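Local structure of branched-chain alpha-ketoacid decarboxylase (Lactococcus lactis, 2VBF) at residues L35-I40 against E197-S202; V304-S309 against F314-D319. The protein uses thiamine diphosphate and magnesium to decarboxylate, probably, branched-chain and aromatic alpha-keto acids to the corresponding aldehydes. All coordinates share one frame; numbering follows the deposited sequence. Where two conformers were deposited one is given.

Interaction 1. Residues L35-I40 against E197-S202; sequences LHELGI and EKPALS
Glu-37 OE1, carried by the last turn of helix 27-37, takes a weak hydrogen bond from the backbone N of Leu-203 and stands 3.8 Å from Ser-202 CA and 4.0 Å from Ser-202 CB. The other oxygen, OE2, forms a salt bridge with Arg-34, one turn earlier on the same helix. With CG anti to the carbonyl carbon (chi1 -70°) and the chain extended beyond it, the acid group is carried away from the helix toward the loop. OE2 also comes to 4.3 Å from CG of the Pro-199 ring, so the two oxygens face different residues of the loop. Pro-199 packs on Tyr-30 and Arg-34 as well, and Arg-34 NH1 is hydrogen-bonded to Leu-201 O, which makes this arginine a second link between helix and loop. Earlier in the loop, Lys-198 NZ forms a salt bridge with Asp-33. Just past Glu-37 the helix closes in a Schellman motif at Gly-39, whose phi is 92°; within it Ile-40 N bonds to Leu-35 O at 3.3 Å. Between the two segments themselves the touch is light, burying 95 Å² in all at the protein surface. The polar links made by Arg-34, Glu-37 and the Lys-198 to Asp-33 pair therefore work alongside the packing of Pro-199 in holding loop to helix.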
loop_
_atom_site.group_PDB
_atom_site.type_symbol
_atom_site.label_atom_id
_atom_site.label_comp_id
_atom_site.label_asym_id
_atom_site.label_seq_id
_atom_site.Cartn_x
_atom_site.Cartn_y
_atom_site.Cartn_z
ATOM N N LEU A 35 23.224 11.443 3.156
ATOM C CA LEU A 35 22.816 10.276 2.367
ATOM C C LEU A 35 23.923 9.836 1.410
ATOM O O LEU A 35 24.199 8.646 1.279
ATOM C CB LEU A 35 21.505 10.540 1.612
ATOM C CG LEU A 35 20.280 10.838 2.479
ATOM C CD1 LEU A 35 19.078 11.054 1.556
ATOM C CD2 LEU A 35 19.999 9.735 3.524
ATOM N N HIS A 36 24.568 10.791 0.747
ATOM C CA HIS A 36 25.737 10.485 -0.084
ATOM C C HIS A 36 26.837 9.767 0.702
ATOM O O HIS A 36 27.419 8.804 0.213
ATOM C CB HIS A 36 26.307 11.753 -0.712
ATOM C CG HIS A 36 27.616 11.538 -1.406
ATOM N ND1 HIS A 36 27.713 10.918 -2.632
ATOM C CD2 HIS A 36 28.883 11.849 -1.037
ATOM C CE1 HIS A 36 28.983 10.861 -2.994
ATOM N NE2 HIS A 36 29.715 11.411 -2.040
ATOM N N GLU A 37 27.119 10.237 1.917
ATOM C CA GLU A 37 28.124 9.606 2.774
ATOM C C GLU A 37 27.804 8.141 3.059
ATOM O O GLU A 37 28.713 7.317 3.215
ATOM C CB GLU A 37 28.227 10.303 4.125
ATOM C CG GLU A 37 28.822 11.675 4.151
ATOM C CD GLU A 37 28.909 12.204 5.579
ATOM O OE1 GLU A 37 29.006 11.388 6.524
ATOM O OE2 GLU A 37 28.884 13.433 5.752
ATOM N N LEU A 38 26.507 7.837 3.160
ATOM C CA LEU A 38 26.040 6.464 3.374
ATOM C C LEU A 38 26.142 5.575 2.128
ATOM O O LEU A 38 25.860 4.376 2.208
ATOM C CB LEU A 38 24.591 6.466 3.881
ATOM C CG LEU A 38 24.321 7.115 5.242
ATOM C CD1 LEU A 38 22.811 7.163 5.538
ATOM C CD2 LEU A 38 25.070 6.382 6.354
ATOM N N GLY A 39 26.534 6.150 0.987
ATOM C CA GLY A 39 26.701 5.402 -0.255
ATOM C C GLY A 39 25.467 5.363 -1.142
ATOM O O GLY A 39 25.453 4.640 -2.144
ATOM N N ILE A 40 24.446 6.135 -0.780
ATOM C CA ILE A 40 23.205 6.203 -1.544
ATOM C C ILE A 40 23.409 7.108 -2.762
ATOM O O ILE A 40 23.805 8.270 -2.631
ATOM C CB ILE A 40 22.005 6.707 -0.677
ATOM C CG1 ILE A 40 21.784 5.777 0.528
ATOM C CG2 ILE A 40 20.713 6.780 -1.508
ATOM C CD1 ILE A 40 20.881 6.364 1.616
ATOM N N GLU A 197 24.884 24.632 8.091
ATOM C CA GLU A 197 26.322 24.575 7.847
ATOM C C GLU A 197 26.721 23.150 7.456
ATOM O O GLU A 197 26.232 22.182 8.039
ATOM C CB GLU A 197 27.085 25.004 9.101
ATOM N N LYS A 198 27.595 23.030 6.461
ATOM C CA LYS A 198 28.139 21.739 6.050
ATOM C C LYS A 198 28.621 20.928 7.248
ATOM O O LYS A 198 29.137 21.506 8.208
ATOM C CB LYS A 198 29.321 21.924 5.090
ATOM C CG LYS A 198 28.980 21.728 3.630
ATOM C CD LYS A 198 30.238 21.478 2.804
ATOM C CE LYS A 198 29.892 21.084 1.377
ATOM N NZ LYS A 198 29.132 19.803 1.340
ATOM N N PRO A 199 28.463 19.589 7.198
ATOM C CA PRO A 199 28.962 18.784 8.315
ATOM C C PRO A 199 30.485 18.860 8.469
ATOM O O PRO A 199 31.216 18.794 7.481
ATOM C CB PRO A 199 28.524 17.350 7.970
ATOM C CG PRO A 199 27.664 17.428 6.780
ATOM C CD PRO A 199 27.835 18.769 6.146
ATOM N N ALA A 200 30.942 18.993 9.709
ATOM C CA ALA A 200 32.371 19.069 10.011
ATOM C C ALA A 200 33.022 17.684 10.019
ATOM O O ALA A 200 34.145 17.517 9.539
ATOM C CB ALA A 200 32.586 19.763 11.356
ATOM N N LEU A 201 32.315 16.697 10.562
ATOM C CA LEU A 201 32.846 15.343 10.694
ATOM C C LEU A 201 31.923 14.334 10.027
ATOM O O LEU A 201 30.741 14.596 9.861
ATOM C CB LEU A 201 33.004 14.989 12.171
ATOM C CG LEU A 201 33.963 15.863 12.985
ATOM C CD1 LEU A 201 34.027 15.339 14.404
ATOM C CD2 LEU A 201 35.350 15.900 12.367
ATOM N N SER A 202 32.468 13.182 9.651
ATOM C CA SER A 202 31.665 12.110 9.071
ATOM C C SER A 202 30.837 11.414 10.150
ATOM O O SER A 202 31.165 11.485 11.339
ATOM C CB SER A 202 32.552 11.096 8.344
ATOM O OG SER A 202 33.451 10.467 9.238
#

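Interaction 2. Residues V304-S309 against F314-D319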
loop_
_atom_site.group_PDB
_atom_site.type_symbol
_atom_site.label_atom_id
_atom_site.label_comp_id
_atom_site.label_asym_id
_atom_site.label_seq_id
_atom_site.Cartn_x
_atom_site.Cartn_y
_atom_site.Cartn_z
ATOM N N VAL A 304 21.659 -14.823 12.929
ATOM C CA VAL A 304 20.580 -15.745 12.569
ATOM C C VAL A 304 19.312 -15.512 13.400
ATOM O O VAL A 304 19.395 -15.253 14.596
ATOM C CB VAL A 304 21.050 -17.194 12.779
ATOM C CG1 VAL A 304 19.899 -18.177 12.596
ATOM C CG2 VAL A 304 22.202 -17.510 11.836
ATOM N N LYS A 305 18.144 -15.620 12.772
ATOM C CA LYS A 305 16.902 -15.708 13.519
ATOM C C LYS A 305 16.114 -16.892 13.001
ATOM O O LYS A 305 15.920 -17.028 11.797
ATOM C CB LYS A 305 16.065 -14.425 13.463
ATOM C CG LYS A 305 16.701 -13.257 14.213
ATOM C CD LYS A 305 15.755 -12.073 14.344
ATOM C CE LYS A 305 16.365 -10.950 15.170
ATOM N NZ LYS A 305 15.465 -9.766 15.306
ATOM N N LEU A 306 15.660 -17.723 13.936
ATOM C CA LEU A 306 14.942 -18.944 13.633
ATOM C C LEU A 306 13.439 -18.677 13.541
ATOM O O LEU A 306 12.788 -18.429 14.546
ATOM C CB LEU A 306 15.236 -19.986 14.713
ATOM C CG LEU A 306 16.736 -20.308 14.844
ATOM C CD1 LEU A 306 17.096 -20.877 16.245
ATOM C CD2 LEU A 306 17.155 -21.238 13.703
ATOM N N THR A 307 12.909 -18.722 12.320
ATOM C CA THR A 307 11.500 -18.392 12.053
ATOM C C THR A 307 10.779 -19.613 11.466
ATOM O O THR A 307 11.426 -20.578 11.051
ATOM C CB THR A 307 11.353 -17.173 11.081
ATOM O OG1 THR A 307 11.630 -17.565 9.730
ATOM C CG2 THR A 307 12.280 -16.002 11.503
ATOM N N ASP A 308 9.446 -19.578 11.386
ATOM C CA ASP A 308 8.721 -20.768 10.886
ATOM C C ASP A 308 9.186 -21.224 9.494
ATOM O O ASP A 308 9.506 -22.403 9.291
ATOM C CB ASP A 308 7.172 -20.631 10.967
ATOM C CG ASP A 308 6.596 -19.471 10.154
ATOM O OD1 ASP A 308 7.342 -18.574 9.698
ATOM O OD2 ASP A 308 5.344 -19.464 9.984
ATOM N N SER A 309 9.275 -20.294 8.550
ATOM C CA SER A 309 9.582 -20.633 7.147
ATOM C C SER A 309 11.046 -21.027 6.900
ATOM O O SER A 309 11.360 -21.613 5.858
ATOM C CB SER A 309 9.211 -19.472 6.219
ATOM O OG SER A 309 7.851 -19.105 6.378
ATOM N N PHE A 314 9.810 -24.898 12.726
ATOM C CA PHE A 314 10.414 -25.064 14.041
ATOM C C PHE A 314 10.786 -26.521 14.338
ATOM O O PHE A 314 10.663 -26.974 15.473
ATOM C CB PHE A 314 9.484 -24.509 15.125
ATOM C CG PHE A 314 9.037 -23.081 14.876
ATOM C CD1 PHE A 314 9.949 -22.043 14.897
ATOM C CD2 PHE A 314 7.704 -22.785 14.629
ATOM C CE1 PHE A 314 9.544 -20.725 14.695
ATOM C CE2 PHE A 314 7.292 -21.466 14.424
ATOM C CZ PHE A 314 8.218 -20.442 14.449
ATOM N N THR A 315 11.265 -27.235 13.320
ATOM C CA THR A 315 11.724 -28.623 13.484
ATOM C C THR A 315 13.262 -28.738 13.497
ATOM O O THR A 315 13.809 -29.812 13.268
ATOM C CB THR A 315 11.153 -29.534 12.376
ATOM O OG1 THR A 315 11.492 -29.021 11.086
ATOM C CG2 THR A 315 9.625 -29.646 12.490
ATOM N N HIS A 316 13.933 -27.618 13.755
ATOM C CA HIS A 316 15.384 -27.564 13.935
ATOM C C HIS A 316 15.816 -28.210 15.252
ATOM O O HIS A 316 15.022 -28.329 16.194
ATOM C CB HIS A 316 15.870 -26.108 13.893
ATOM C CG HIS A 316 15.231 -25.227 14.926
ATOM N ND1 HIS A 316 13.893 -24.898 14.894
ATOM C CD2 HIS A 316 15.745 -24.605 16.014
ATOM C CE1 HIS A 316 13.609 -24.117 15.921
ATOM N NE2 HIS A 316 14.713 -23.925 16.618
ATOM N N HIS A 317 17.071 -28.642 15.303
ATOM C CA HIS A 317 17.668 -29.183 16.522
ATOM C C HIS A 317 19.048 -28.567 16.679
ATOM O O HIS A 317 20.030 -29.110 16.195
ATOM C CB HIS A 317 17.778 -30.703 16.440
ATOM C CG HIS A 317 16.463 -31.394 16.297
ATOM N ND1 HIS A 317 15.607 -31.597 17.358
ATOM C CD2 HIS A 317 15.855 -31.938 15.215
ATOM C CE1 HIS A 317 14.527 -32.229 16.935
ATOM N NE2 HIS A 317 14.652 -32.450 15.638
ATOM N N LEU A 318 19.098 -27.416 17.341
ATOM C CA LEU A 318 20.334 -26.677 17.519
ATOM C C LEU A 318 20.532 -26.489 19.016
ATOM O O LEU A 318 19.799 -25.740 19.652
ATOM C CB LEU A 318 20.277 -25.321 16.792
ATOM C CG LEU A 318 20.017 -25.361 15.281
ATOM C CD1 LEU A 318 19.743 -23.958 14.732
ATOM C CD2 LEU A 318 21.192 -26.020 14.542
ATOM N N ASP A 319 21.538 -27.166 19.560
ATOM C CA ASP A 319 21.756 -27.229 21.006
ATOM C C ASP A 319 22.463 -25.976 21.547
ATOM O O ASP A 319 23.654 -25.769 21.331
ATOM C CB ASP A 319 22.577 -28.486 21.327
ATOM C CG ASP A 319 22.622 -28.815 22.803
ATOM O OD1 ASP A 319 22.301 -27.959 23.658
ATOM O OD2 ASP A 319 22.982 -29.969 23.105
#
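Phe-314 lays its ring against the backbone of Thr-307 and Asp-308, the nearest part of the 304-309 segment. From CB, the first torsion sets CG anti to the carbonyl carbon (chi1 -53°), which swings the ring toward residues 307-308. CE1 lies 3.6 Å from Thr-307 C, and Leu-306 O sits at the ring edge, in its plane. Across the same face as Thr-307 C, CE2 meets Asp-308 CB at 3.6 Å, while the tip, CZ, approaches Asp-308 N to 3.4 Å. Asp-308 CA stands over this face, 3.9 Å from the centroid and 22° off the normal, a CH-pi contact. An alanine at Phe-314 would remove the ring and is likely to leave Asp-308 CA without its CH-pi partner and a gap beside the Thr-307 backbone. Leu-306 spans the rest of the contact: its CD1 is 3.9 Å from His-316 NE2, and its CD2 makes an apolar contact with Leu-318 CD1 at 3.9 Å. The carboxylate of Asp-308 turns elsewhere, OD2 bonding to Gln-568 and to His-135 of the second subunit, whose Phe-133 packs on Phe-314. The loop, whose parts 306-308 and 314-318 run roughly antiparallel (156°), connects the parallel strands 298-302 and 323-326 of the central domain; Asp-308 rests on Phe-565 of helix 556-568, and Leu-318 packs on helix 287-295.

How the interactions relate
Both segments of interaction 1 precede those of interaction 2 in the sequence, and the two contacts lie on opposite sides of the chain's centre, their centres 39 Å apart and their nearest atoms about 21 Å apart. They share no helix, strand or sheet. The first ties helix 27-37 of the N-terminal cofactor-binding domain to the loop that leads from helix 189-192 to helix 212-227, at the surface and away from the annotated sites. The second shapes a loop between two strands of the central domain's mixed sheet, with the side chain of Asp-308 about 11 Å from a bound thiamine diphosphate. Of the two, interaction 2 alone is met by the second subunit.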